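Local coordinates for VWFA domain-containing protein (Bacteroides thetaiotaomicron, PDB 3IBS), which is of unknown function but carries a magnesium-binding von Willebrand factor type A domain, the part studied here of a longer, probably membrane-bound protein, at residues I94-T102 / G127-A135; K36-E47 / V195-S206. One frame throughout, in Å; residues are numbered along the deposited sequence.

From the N terminus, the chain first runs through strand 13-19 into helix 33-46, where the partner of residues 36-47 comes almost 150 residues later in the sequence. Interaction 1 comes next: the chain goes from helix 94-102 through strand 113-119 to helix 128-136, which packs against the first helix and closes a short loop of 24 residues. Interaction 2 closes last, when strand 191-195 leads into helix 200-214, and its long loop encloses the whole of interaction 1. The two contacts do not touch. They lie on opposite sides of the chain's centre, one helix pair on each face of the central sheet of this von Willebrand factor type A domain.

Interaction 1. Residues I94-T102 / G127-A135; sequences IGEAINLAT and GAVEAAKAA
Ile98 is the knob of this contact: its branched side chain drops into a hollow lined by Ala128, Ala131, Ala132 and Ala135 on the neighbouring helix. With chi1 at -67° CG1 stands beside the backbone N, and CG2, left anti to it, lies over the Ala131 carbonyl, 3.6 Å from Ala131 O, while CD1 lies near Ala128 O and Ala132 CB. Ala131 is the bump of the second helix, its CB sitting in the notch formed by Gly95 O and Asn99 OD1. Gly95 offers a flat patch beside it, and there the backbones come closest, Gly95 CA lying 3.8 Å from Ala128 CA. At the ends, Ile94 CG2 rests on Ala128 CB and Thr102 CG2 on Ala135 CB (3.7 Å). The helices run nearly parallel, 17° apart, and over these segments the axes come to 8.0 Å, an approach allowed by glycine and small alanines. Ile98 also touches Ile115 and Val142 of the sheet and Ile184 of helix 178-187. Methyl groups meet one another and carbonyl oxygens; a water donating to Asn99 OD1 and Ala131 O (2.7 Å each) is the hydrogen-bonded link along one side, and the fit depends on shape rather than on directional bonds.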
ATOM      1  N   ILE A  94     -22.789  12.074  -0.850  1.00 15.55           N
ATOM      2  CA  ILE A  94     -22.533  13.483  -1.158  1.00 14.97           C
ATOM      3  C   ILE A  94     -23.844  14.295  -1.290  1.00 15.31           C
ATOM      4  O   ILE A  94     -23.916  15.430  -0.817  1.00 16.00           O
ATOM      5  CB  ILE A  94     -21.643  13.671  -2.438  1.00 14.41           C
ATOM      6  CG1 ILE A  94     -20.253  13.036  -2.255  1.00 13.58           C
ATOM      7  CG2 ILE A  94     -21.476  15.180  -2.767  1.00 12.62           C
ATOM      8  CD1 ILE A  94     -19.491  12.834  -3.603  1.00 14.34           C
ATOM      9  N   GLY A  95     -24.854  13.717  -1.941  1.00 15.30           N
ATOM     10  CA  GLY A  95     -26.172  14.355  -2.083  1.00 15.48           C
ATOM     11  C   GLY A  95     -26.839  14.682  -0.756  1.00 15.49           C
ATOM     12  O   GLY A  95     -27.272  15.821  -0.542  1.00 15.80           O
ATOM     13  N   GLU A  96     -26.915  13.692   0.135  1.00 15.13           N
ATOM     14  CA  GLU A  96     -27.410  13.911   1.490  1.00 16.07           C
ATOM     15  C   GLU A  96     -26.639  15.042   2.211  1.00 15.47           C
ATOM     16  O   GLU A  96     -27.251  15.879   2.884  1.00 15.31           O
ATOM     17  CB  GLU A  96     -27.367  12.610   2.310  1.00 16.88           C
ATOM     18  CG  GLU A  96     -28.353  11.531   1.837  1.00 21.06           C
ATOM     19  CD  GLU A  96     -28.241  10.223   2.629  1.00 27.83           C
ATOM     20  OE1 GLU A  96     -27.784  10.247   3.791  1.00 30.95           O
ATOM     21  OE2 GLU A  96     -28.612   9.155   2.090  1.00 31.41           O
ATOM     22  N   ALA A  97     -25.315  15.090   2.039  1.00 14.06           N
ATOM     23  CA  ALA A  97     -24.512  16.123   2.704  1.00 13.82           C
ATOM     24  C   ALA A  97     -24.817  17.520   2.147  1.00 13.65           C
ATOM     25  O   ALA A  97     -25.024  18.466   2.908  1.00 13.20           O
ATOM     26  CB  ALA A  97     -23.003  15.799   2.637  1.00 12.81           C
ATOM     27  N   ILE A  98     -24.894  17.630   0.818  1.00 13.44           N
ATOM     28  CA  ILE A  98     -25.238  18.889   0.172  1.00 13.13           C
ATOM     29  C   ILE A  98     -26.629  19.343   0.581  1.00 13.25           C
ATOM     30  O   ILE A  98     -26.829  20.538   0.847  1.00 13.74           O
ATOM     31  CB  ILE A  98     -25.132  18.797  -1.391  1.00 12.51           C
ATOM     32  CG1 ILE A  98     -23.673  18.614  -1.826  1.00 12.85           C
ATOM     33  CG2 ILE A  98     -25.733  20.051  -2.073  1.00 13.81           C
ATOM     34  CD1 ILE A  98     -23.500  18.343  -3.353  1.00 10.42           C
ATOM     35  N   ASN A  99     -27.587  18.413   0.618  1.00 13.21           N
ATOM     36  CA  ASN A  99     -28.979  18.745   0.989  1.00 13.86           C
ATOM     37  C   ASN A  99     -29.040  19.210   2.442  1.00 13.77           C
ATOM     38  O   ASN A  99     -29.741  20.171   2.756  1.00 13.35           O
ATOM     39  CB  ASN A  99     -29.924  17.557   0.808  1.00 13.33           C
ATOM     40  CG  ASN A  99     -30.255  17.275  -0.652  1.00 17.34           C
ATOM     41  OD1 ASN A  99     -30.071  18.126  -1.558  1.00 18.90           O
ATOM     42  ND2 ASN A  99     -30.772  16.078  -0.887  1.00 15.57           N
ATOM     43  N   LEU A 100     -28.295  18.530   3.324  1.00 13.71           N
ATOM     44  CA  LEU A 100     -28.211  18.964   4.725  1.00 13.81           C
ATOM     45  C   LEU A 100     -27.568  20.359   4.813  1.00 14.23           C
ATOM     46  O   LEU A 100     -28.027  21.229   5.564  1.00 13.81           O
ATOM     47  CB  LEU A 100     -27.424  17.946   5.564  1.00 13.95           C
ATOM     48  CG  LEU A 100     -27.160  18.237   7.056  1.00 13.90           C
ATOM     49  CD1 LEU A 100     -28.485  18.436   7.865  1.00 13.82           C
ATOM     50  CD2 LEU A 100     -26.294  17.113   7.665  1.00 12.31           C
ATOM     51  N   ALA A 101     -26.510  20.585   4.038  1.00 14.20           N
ATOM     52  CA  ALA A 101     -25.880  21.916   4.042  1.00 14.76           C
ATOM     53  C   ALA A 101     -26.842  23.040   3.657  1.00 14.81           C
ATOM     54  O   ALA A 101     -26.863  24.092   4.306  1.00 13.90           O
ATOM     55  CB  ALA A 101     -24.621  21.948   3.155  1.00 14.74           C
ATOM     56  N   THR A 102     -27.635  22.832   2.605  1.00 15.86           N
ATOM     57  CA  THR A 102     -28.601  23.862   2.184  1.00 16.48           C
ATOM     58  C   THR A 102     -29.621  24.203   3.275  1.00 16.86           C
ATOM     59  O   THR A 102     -30.057  25.345   3.358  1.00 17.32           O
ATOM     60  CB  THR A 102     -29.378  23.486   0.891  1.00 16.77           C
ATOM     61  OG1 THR A 102     -30.425  22.567   1.221  1.00 19.67           O
ATOM     62  CG2 THR A 102     -28.452  22.859  -0.146  1.00 15.56           C
ATOM     63  N   GLY A 127     -27.519  11.267  -6.990  1.00 19.03           N
ATOM     64  CA  GLY A 127     -28.178  12.275  -6.180  1.00 17.72           C
ATOM     65  C   GLY A 127     -27.343  13.544  -6.010  1.00 17.27           C
ATOM     66  O   GLY A 127     -27.894  14.641  -5.882  1.00 16.76           O
ATOM     67  N   ALA A 128     -26.019  13.413  -6.008  1.00 16.77           N
ATOM     68  CA  ALA A 128     -25.147  14.565  -5.736  1.00 17.05           C
ATOM     69  C   ALA A 128     -25.322  15.710  -6.732  1.00 16.63           C
ATOM     70  O   ALA A 128     -25.355  16.871  -6.341  1.00 17.11           O
ATOM     71  CB  ALA A 128     -23.676  14.149  -5.669  1.00 16.80           C
ATOM     72  N   VAL A 129     -25.408  15.385  -8.013  1.00 15.74           N
ATOM     73  CA  VAL A 129     -25.489  16.404  -9.050  1.00 16.56           C
ATOM     74  C   VAL A 129     -26.845  17.161  -8.982  1.00 17.03           C
ATOM     75  O   VAL A 129     -26.889  18.395  -9.121  1.00 16.60           O
ATOM     76  CB  VAL A 129     -25.229  15.762 -10.452  1.00 17.38           C
ATOM     77  CG1 VAL A 129     -25.579  16.689 -11.539  1.00 16.69           C
ATOM     78  CG2 VAL A 129     -23.750  15.283 -10.569  1.00 15.80           C
ATOM     79  N   GLU A 130     -27.935  16.415  -8.752  1.00 17.07           N
ATOM     80  CA  GLU A 130     -29.259  16.998  -8.532  1.00 17.37           C
ATOM     81  C   GLU A 130     -29.257  17.873  -7.279  1.00 17.05           C
ATOM     82  O   GLU A 130     -29.777  18.991  -7.285  1.00 16.94           O
ATOM     83  CB  GLU A 130     -30.301  15.887  -8.364  1.00 18.38           C
ATOM     84  CG  GLU A 130     -30.416  14.902  -9.577  1.00 23.39           C
ATOM     85  CD  GLU A 130     -29.618  13.577  -9.415  1.00 28.83           C
ATOM     86  OE1 GLU A 130     -28.373  13.593  -9.089  1.00 27.36           O
ATOM     87  OE2 GLU A 130     -30.265  12.510  -9.644  1.00 29.11           O
ATOM     88  N   ALA A 131     -28.663  17.361  -6.199  1.00 16.17           N
ATOM     89  CA  ALA A 131     -28.540  18.123  -4.968  1.00 15.63           C
ATOM     90  C   ALA A 131     -27.778  19.438  -5.190  1.00 15.62           C
ATOM     91  O   ALA A 131     -28.171  20.493  -4.665  1.00 15.53           O
ATOM     92  CB  ALA A 131     -27.862  17.286  -3.890  1.00 15.28           C
ATOM     93  N   ALA A 132     -26.699  19.379  -5.965  1.00 14.68           N
ATOM     94  CA  ALA A 132     -25.873  20.570  -6.226  1.00 14.55           C
ATOM     95  C   ALA A 132     -26.617  21.593  -7.079  1.00 14.47           C
ATOM     96  O   ALA A 132     -26.501  22.802  -6.860  1.00 14.32           O
ATOM     97  CB  ALA A 132     -24.544  20.191  -6.894  1.00 13.92           C
ATOM     98  N   LYS A 133     -27.369  21.101  -8.055  1.00 14.71           N
ATOM     99  CA  LYS A 133     -28.195  21.949  -8.889  1.00 14.73           C
ATOM    100  C   LYS A 133     -29.264  22.658  -8.026  1.00 14.04           C
ATOM    101  O   LYS A 133     -29.441  23.890  -8.139  1.00 13.85           O
ATOM    102  CB  LYS A 133     -28.822  21.120 -10.025  1.00 15.79           C
ATOM    103  CG  LYS A 133     -29.817  21.867 -10.944  1.00 18.43           C
ATOM    104  CD  LYS A 133     -30.034  21.043 -12.240  1.00 24.65           C
ATOM    105  CE  LYS A 133     -30.708  19.676 -11.945  1.00 27.78           C
ATOM    106  NZ  LYS A 133     -30.018  18.508 -12.598  1.00 29.47           N
ATOM    107  N   ALA A 134     -29.952  21.900  -7.167  1.00 12.86           N
ATOM    108  CA  ALA A 134     -30.958  22.494  -6.251  1.00 12.44           C
ATOM    109  C   ALA A 134     -30.347  23.538  -5.303  1.00 11.81           C
ATOM    110  O   ALA A 134     -30.979  24.546  -5.020  1.00 11.58           O
ATOM    111  CB  ALA A 134     -31.719  21.410  -5.467  1.00 12.20           C
ATOM    112  N   ALA A 135     -29.108  23.319  -4.839  1.00 11.15           N
ATOM    113  CA  ALA A 135     -28.414  24.334  -4.023  1.00 11.63           C
ATOM    114  C   ALA A 135     -28.173  25.583  -4.851  1.00 12.32           C
ATOM    115  O   ALA A 135     -28.431  26.710  -4.386  1.00 11.57           O
ATOM    116  CB  ALA A 135     -27.078  23.802  -3.447  1.00 11.05           C
TER
HETATM  117  O   HOH W   1     -29.487  20.648  -2.287  1.00 17.59           O

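Interaction 2. Residues K36-E47 / V195-S206; sequences KAKRLISRLVDE and VDNSNSAQKAIS
Leu40 and Leu44 carry the apolar part of this contact, meeting the start of helix 200-214 and the strand end before it. Leu40 lies against the root of Gln202, CG to Gln202 CB 3.7 Å, and its CD1 turns into the corner between Ala201 CB and Val195 CG2. One turn on, Leu44 CD1 meets Ile205 CG2 at 3.9 Å. Gln202 CG, anti to the backbone N (chi1 179°), lies against Arg43 CB; the bend at chi2 (-96°) then turns the amide over Arg43 CB and leaves NE2 near Glu47 CG.

The polar contacts gather at the two ends. Lys36, its chain bent at chi2 (67°), runs past Val195 CG1 with its methylenes and brings its ammonium to the loop ahead of the helix: NZ donates to Ser198 O at 3.0 Å, from above the carbonyl plane, and weakly to Asn197 O. The loop is itself braced, since Asp196 OD1 accepts from both the backbone N and the hydroxyl of Ser198, the first bond making an Asx turn, and Ser198 OG then accepts from Ser200 N in an ST turn. At the far end Gln202 NE2 donates to Ser206 OG (3.1 Å) within helix 200-214, and the link between the helices is a water that donates to Leu44 O at 2.8 Å and also bonds Ser206 OG.

Their short axes run 37° apart with 9.6 Å between them, leaving room for the leucines. Beneath the pair lies the central sheet: Leu40 and Val195 share Leu145 of strand 140-147, and Leu44 and Ile205 share Ile116 of strand 113-119. Helix 72-80 flanks the far side of helix 33-46, where Lys76 forms a salt bridge with Asp46. Asn197 OD1 is held by Gln30 N, which joins the loop before helix 200-214 to the one leading into helix 33-46.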
ATOM      1  N   LYS A  36      -4.927  15.749   5.428  1.00 10.67           N
ATOM      2  CA  LYS A  36      -4.699  16.841   4.480  1.00 11.28           C
ATOM      3  C   LYS A  36      -5.950  17.719   4.350  1.00 12.41           C
ATOM      4  O   LYS A  36      -5.855  18.951   4.366  1.00 12.79           O
ATOM      5  CB  LYS A  36      -4.302  16.288   3.109  1.00 12.45           C
ATOM      6  CG  LYS A  36      -4.206  17.355   1.965  1.00 14.43           C
ATOM      7  CD  LYS A  36      -3.047  18.316   2.201  1.00 16.92           C
ATOM      8  CE  LYS A  36      -2.916  19.357   1.083  1.00 19.96           C
ATOM      9  NZ  LYS A  36      -1.570  20.053   1.175  1.00 21.88           N
ATOM     10  N   ALA A  37      -7.124  17.109   4.240  1.00 12.13           N
ATOM     11  CA  ALA A  37      -8.355  17.903   4.207  1.00 12.97           C
ATOM     12  C   ALA A  37      -8.507  18.767   5.464  1.00 12.72           C
ATOM     13  O   ALA A  37      -8.901  19.914   5.386  1.00 13.30           O
ATOM     14  CB  ALA A  37      -9.569  16.995   4.052  1.00 12.47           C
ATOM     15  N   LYS A  38      -8.219  18.207   6.626  1.00 13.00           N
ATOM     16  CA  LYS A  38      -8.344  18.967   7.867  1.00 13.74           C
ATOM     17  C   LYS A  38      -7.379  20.152   7.914  1.00 13.32           C
ATOM     18  O   LYS A  38      -7.747  21.266   8.283  1.00 13.77           O
ATOM     19  CB  LYS A  38      -8.174  18.032   9.088  1.00 13.27           C
ATOM     20  CG  LYS A  38      -9.363  17.104   9.254  1.00 15.63           C
ATOM     21  CD  LYS A  38      -9.078  15.868  10.091  1.00 19.16           C
ATOM     22  CE  LYS A  38      -8.821  16.172  11.544  1.00 17.80           C
ATOM     23  NZ  LYS A  38      -9.005  14.907  12.306  1.00 18.26           N
ATOM     24  N   ARG A  39      -6.149  19.918   7.484  1.00 13.71           N
ATOM     25  CA  ARG A  39      -5.152  20.966   7.463  1.00 14.04           C
ATOM     26  C   ARG A  39      -5.536  22.077   6.498  1.00 14.42           C
ATOM     27  O   ARG A  39      -5.326  23.255   6.812  1.00 15.19           O
ATOM     28  CB  ARG A  39      -3.775  20.378   7.129  1.00 13.96           C
ATOM     29  CG  ARG A  39      -3.289  19.474   8.262  1.00 14.37           C
ATOM     30  CD  ARG A  39      -1.927  18.903   7.944  1.00 14.25           C
ATOM     31  NE  ARG A  39      -1.503  18.038   9.030  1.00 15.02           N
ATOM     32  CZ  ARG A  39      -0.333  17.418   9.082  1.00 14.51           C
ATOM     33  NH1 ARG A  39       0.546  17.548   8.089  1.00 13.58           N
ATOM     34  NH2 ARG A  39      -0.064  16.659  10.126  1.00 14.70           N
ATOM     35  N   LEU A  40      -6.125  21.708   5.354  1.00 13.81           N
ATOM     36  CA  LEU A  40      -6.628  22.683   4.387  1.00 14.62           C
ATOM     37  C   LEU A  40      -7.786  23.501   4.982  1.00 13.75           C
ATOM     38  O   LEU A  40      -7.850  24.715   4.791  1.00 12.33           O
ATOM     39  CB  LEU A  40      -7.113  21.993   3.100  1.00 15.42           C
ATOM     40  CG  LEU A  40      -7.654  22.869   1.945  1.00 18.45           C
ATOM     41  CD1 LEU A  40      -7.471  22.134   0.602  1.00 20.07           C
ATOM     42  CD2 LEU A  40      -9.123  23.269   2.114  1.00 19.17           C
ATOM     43  N   ILE A  41      -8.707  22.818   5.671  1.00 12.77           N
ATOM     44  CA  ILE A  41      -9.857  23.500   6.276  1.00 12.76           C
ATOM     45  C   ILE A  41      -9.419  24.509   7.351  1.00 12.44           C
ATOM     46  O   ILE A  41      -9.945  25.613   7.444  1.00 12.45           O
ATOM     47  CB  ILE A  41     -10.853  22.498   6.877  1.00 12.06           C
ATOM     48  CG1 ILE A  41     -11.517  21.667   5.753  1.00 12.87           C
ATOM     49  CG2 ILE A  41     -11.930  23.239   7.721  1.00 13.14           C
ATOM     50  CD1 ILE A  41     -12.121  20.348   6.269  1.00  8.85           C
ATOM     51  N   SER A  42      -8.464  24.091   8.168  1.00 12.90           N
ATOM     52  CA  SER A  42      -7.906  24.955   9.194  1.00 13.83           C
ATOM     53  C   SER A  42      -7.362  26.234   8.559  1.00 13.20           C
ATOM     54  O   SER A  42      -7.614  27.321   9.062  1.00 13.47           O
ATOM     55  CB  SER A  42      -6.834  24.217  10.007  1.00 13.70           C
ATOM     56  OG  SER A  42      -6.328  25.068  11.018  1.00 16.03           O
ATOM     57  N   ARG A  43      -6.677  26.114   7.429  1.00 12.89           N
ATOM     58  CA  ARG A  43      -6.121  27.297   6.762  1.00 13.37           C
ATOM     59  C   ARG A  43      -7.209  28.129   6.056  1.00 13.58           C
ATOM     60  O   ARG A  43      -7.133  29.354   6.013  1.00 13.49           O
ATOM     61  CB  ARG A  43      -4.980  26.897   5.793  1.00 13.73           C
ATOM     62  CG  ARG A  43      -3.724  26.387   6.522  1.00 13.94           C
ATOM     63  CD  ARG A  43      -2.788  25.528   5.633  1.00 15.11           C
ATOM     64  NE  ARG A  43      -1.513  25.275   6.314  1.00 16.78           N
ATOM     65  CZ  ARG A  43      -1.334  24.399   7.305  1.00 19.58           C
ATOM     66  NH1 ARG A  43      -2.354  23.657   7.751  1.00 20.03           N
ATOM     67  NH2 ARG A  43      -0.127  24.250   7.852  1.00 18.84           N
ATOM     68  N   LEU A  44      -8.230  27.453   5.532  1.00 13.38           N
ATOM     69  CA  LEU A  44      -9.393  28.114   4.992  1.00 14.03           C
ATOM     70  C   LEU A  44     -10.044  29.011   6.078  1.00 14.03           C
ATOM     71  O   LEU A  44     -10.332  30.185   5.837  1.00 14.08           O
ATOM     72  CB  LEU A  44     -10.377  27.058   4.460  1.00 14.59           C
ATOM     73  CG  LEU A  44     -11.675  27.498   3.774  1.00 17.38           C
ATOM     74  CD1 LEU A  44     -12.236  26.361   2.871  1.00 17.35           C
ATOM     75  CD2 LEU A  44     -12.710  27.965   4.809  1.00 19.06           C
ATOM     76  N   VAL A  45     -10.245  28.461   7.272  1.00 13.66           N
ATOM     77  CA  VAL A  45     -10.854  29.214   8.392  1.00 13.31           C
ATOM     78  C   VAL A  45     -10.004  30.436   8.819  1.00 14.15           C
ATOM     79  O   VAL A  45     -10.558  31.505   9.119  1.00 13.40           O
ATOM     80  CB  VAL A  45     -11.143  28.274   9.609  1.00 13.80           C
ATOM     81  CG1 VAL A  45     -11.637  29.045  10.838  1.00 13.17           C
ATOM     82  CG2 VAL A  45     -12.160  27.224   9.236  1.00 12.30           C
ATOM     83  N   ASP A  46      -8.673  30.290   8.822  1.00 14.96           N
ATOM     84  CA  ASP A  46      -7.765  31.408   9.116  1.00 16.42           C
ATOM     85  C   ASP A  46      -7.942  32.565   8.143  1.00 17.32           C
ATOM     86  O   ASP A  46      -7.612  33.685   8.479  1.00 17.49           O
ATOM     87  CB  ASP A  46      -6.293  30.979   9.054  1.00 16.62           C
ATOM     88  CG  ASP A  46      -5.895  30.053  10.191  1.00 18.59           C
ATOM     89  OD1 ASP A  46      -6.576  30.034  11.225  1.00 19.65           O
ATOM     90  OD2 ASP A  46      -4.881  29.343  10.043  1.00 21.53           O
ATOM     91  N   GLU A  47      -8.420  32.288   6.935  1.00 17.98           N
ATOM     92  CA  GLU A  47      -8.588  33.344   5.925  1.00 20.04           C
ATOM     93  C   GLU A  47      -9.961  34.029   6.004  1.00 20.18           C
ATOM     94  O   GLU A  47     -10.182  35.041   5.353  1.00 19.80           O
ATOM     95  CB  GLU A  47      -8.356  32.799   4.509  1.00 20.10           C
ATOM     96  CG  GLU A  47      -6.907  32.378   4.225  1.00 23.17           C
ATOM     97  CD  GLU A  47      -5.892  33.489   4.495  1.00 27.64           C
ATOM     98  OE1 GLU A  47      -6.128  34.649   4.091  1.00 27.55           O
ATOM     99  OE2 GLU A  47      -4.857  33.201   5.138  1.00 31.18           O
ATOM    100  N   VAL A 195      -6.793  18.344  -4.920  1.00 16.60           N
ATOM    101  CA  VAL A 195      -5.922  18.586  -3.805  1.00 17.80           C
ATOM    102  C   VAL A 195      -4.671  17.716  -4.055  1.00 19.47           C
ATOM    103  O   VAL A 195      -4.789  16.532  -4.340  1.00 20.16           O
ATOM    104  CB  VAL A 195      -6.613  18.242  -2.469  1.00 17.62           C
ATOM    105  CG1 VAL A 195      -5.644  18.358  -1.295  1.00 17.87           C
ATOM    106  CG2 VAL A 195      -7.839  19.145  -2.239  1.00 15.87           C
ATOM    107  N   ASP A 196      -3.496  18.330  -4.024  1.00 20.75           N
ATOM    108  CA  ASP A 196      -2.227  17.585  -3.989  1.00 22.37           C
ATOM    109  C   ASP A 196      -1.406  18.028  -2.757  1.00 22.77           C
ATOM    110  O   ASP A 196      -1.970  18.563  -1.807  1.00 22.71           O
ATOM    111  CB  ASP A 196      -1.454  17.762  -5.301  1.00 22.62           C
ATOM    112  CG  ASP A 196      -1.136  19.219  -5.607  1.00 24.46           C
ATOM    113  OD1 ASP A 196      -1.086  20.052  -4.667  1.00 24.88           O
ATOM    114  OD2 ASP A 196      -0.931  19.533  -6.801  1.00 26.79           O
ATOM    115  N   ASN A 197      -0.091  17.821  -2.769  1.00 23.92           N
ATOM    116  CA  ASN A 197       0.719  18.118  -1.582  1.00 24.71           C
ATOM    117  C   ASN A 197       1.031  19.599  -1.333  1.00 25.33           C
ATOM    118  O   ASN A 197       1.418  19.981  -0.229  1.00 25.79           O
ATOM    119  CB  ASN A 197       1.984  17.256  -1.556  1.00 24.88           C
ATOM    120  CG  ASN A 197       1.675  15.789  -1.304  1.00 25.12           C
ATOM    121  OD1 ASN A 197       0.931  15.448  -0.377  1.00 22.93           O
ATOM    122  ND2 ASN A 197       2.235  14.911  -2.135  1.00 24.26           N
ATOM    123  N   SER A 198       0.832  20.433  -2.347  1.00 26.06           N
ATOM    124  CA  SER A 198       1.043  21.870  -2.204  1.00 26.40           C
ATOM    125  C   SER A 198      -0.169  22.540  -1.534  1.00 26.75           C
ATOM    126  O   SER A 198      -1.178  21.877  -1.206  1.00 26.75           O
ATOM    127  CB  SER A 198       1.301  22.494  -3.576  1.00 26.57           C
ATOM    128  OG  SER A 198       0.104  22.519  -4.349  1.00 27.90           O
ATOM    129  N   ASN A 199      -0.074  23.855  -1.367  1.00 26.59           N
ATOM    130  CA  ASN A 199      -1.145  24.672  -0.801  1.00 26.92           C
ATOM    131  C   ASN A 199      -2.096  25.195  -1.888  1.00 26.61           C
ATOM    132  O   ASN A 199      -2.954  26.053  -1.620  1.00 26.43           O
ATOM    133  CB  ASN A 199      -0.537  25.846  -0.012  1.00 27.23           C
ATOM    134  CG  ASN A 199       0.430  26.687  -0.853  1.00 28.99           C
ATOM    135  OD1 ASN A 199       0.591  26.458  -2.056  1.00 30.21           O
ATOM    136  ND2 ASN A 199       1.087  27.659  -0.214  1.00 29.23           N
ATOM    137  N   SER A 200      -1.937  24.676  -3.108  1.00 25.96           N
ATOM    138  CA  SER A 200      -2.669  25.179  -4.275  1.00 25.88           C
ATOM    139  C   SER A 200      -4.194  25.116  -4.139  1.00 25.27           C
ATOM    140  O   SER A 200      -4.892  26.078  -4.469  1.00 25.12           O
ATOM    141  CB  SER A 200      -2.221  24.469  -5.563  1.00 25.94           C
ATOM    142  OG  SER A 200      -2.633  23.109  -5.569  1.00 26.86           O
ATOM    143  N   ALA A 201      -4.715  23.991  -3.657  1.00 24.59           N
ATOM    144  CA  ALA A 201      -6.158  23.845  -3.515  1.00 23.76           C
ATOM    145  C   ALA A 201      -6.729  24.836  -2.486  1.00 24.22           C
ATOM    146  O   ALA A 201      -7.768  25.466  -2.724  1.00 23.90           O
ATOM    147  CB  ALA A 201      -6.505  22.405  -3.140  1.00 23.39           C
ATOM    148  N   GLN A 202      -6.046  24.971  -1.350  1.00 24.29           N
ATOM    149  CA  GLN A 202      -6.506  25.857  -0.283  1.00 25.02           C
ATOM    150  C   GLN A 202      -6.583  27.297  -0.780  1.00 25.06           C
ATOM    151  O   GLN A 202      -7.541  28.014  -0.487  1.00 25.34           O
ATOM    152  CB  GLN A 202      -5.601  25.771   0.953  1.00 24.61           C
ATOM    153  CG  GLN A 202      -6.039  26.703   2.111  1.00 24.94           C
ATOM    154  CD  GLN A 202      -5.294  28.026   2.102  1.00 23.66           C
ATOM    155  OE1 GLN A 202      -4.075  28.040   1.991  1.00 24.88           O
ATOM    156  NE2 GLN A 202      -6.019  29.139   2.228  1.00 23.13           N
ATOM    157  N   LYS A 203      -5.569  27.711  -1.529  1.00 24.97           N
ATOM    158  CA  LYS A 203      -5.522  29.080  -1.997  1.00 25.08           C
ATOM    159  C   LYS A 203      -6.557  29.331  -3.090  1.00 24.49           C
ATOM    160  O   LYS A 203      -7.160  30.395  -3.124  1.00 24.25           O
ATOM    161  CB  LYS A 203      -4.125  29.440  -2.471  1.00 25.66           C
ATOM    162  CG  LYS A 203      -3.147  29.712  -1.336  1.00 27.36           C
ATOM    163  CD  LYS A 203      -1.822  30.133  -1.901  1.00 31.18           C
ATOM    164  CE  LYS A 203      -1.285  29.044  -2.818  1.00 32.70           C
ATOM    165  NZ  LYS A 203      -0.497  29.620  -3.928  1.00 31.77           N
ATOM    166  N   ALA A 204      -6.766  28.351  -3.968  1.00 23.48           N
ATOM    167  CA  ALA A 204      -7.810  28.462  -4.972  1.00 22.80           C
ATOM    168  C   ALA A 204      -9.190  28.632  -4.324  1.00 22.21           C
ATOM    169  O   ALA A 204      -9.950  29.514  -4.716  1.00 22.23           O
ATOM    170  CB  ALA A 204      -7.790  27.275  -5.934  1.00 22.30           C
ATOM    171  N   ILE A 205      -9.510  27.811  -3.327  1.00 21.88           N
ATOM    172  CA  ILE A 205     -10.822  27.875  -2.718  1.00 21.99           C
ATOM    173  C   ILE A 205     -10.977  29.153  -1.889  1.00 22.21           C
ATOM    174  O   ILE A 205     -12.013  29.798  -1.962  1.00 21.94           O
ATOM    175  CB  ILE A 205     -11.202  26.565  -1.935  1.00 22.34           C
ATOM    176  CG1 ILE A 205     -12.722  26.474  -1.707  1.00 23.31           C
ATOM    177  CG2 ILE A 205     -10.468  26.462  -0.614  1.00 22.37           C
ATOM    178  CD1 ILE A 205     -13.563  26.466  -3.012  1.00 21.17           C
ATOM    179  N   SER A 206      -9.943  29.551  -1.146  1.00 22.05           N
ATOM    180  CA  SER A 206     -10.017  30.803  -0.390  1.00 22.67           C
ATOM    181  C   SER A 206     -10.191  32.011  -1.324  1.00 23.24           C
ATOM    182  O   SER A 206     -10.849  32.994  -0.966  1.00 23.45           O
ATOM    183  CB  SER A 206      -8.802  30.986   0.530  1.00 23.26           C
ATOM    184  OG  SER A 206      -8.876  30.109   1.656  1.00 21.94           O
TER
HETATM  185  O   HOH W   2       0.285  17.240   1.804  1.00 17.26           O
HETATM  186  O   HOH W   3     -10.875  30.928   3.222  1.00 17.31           O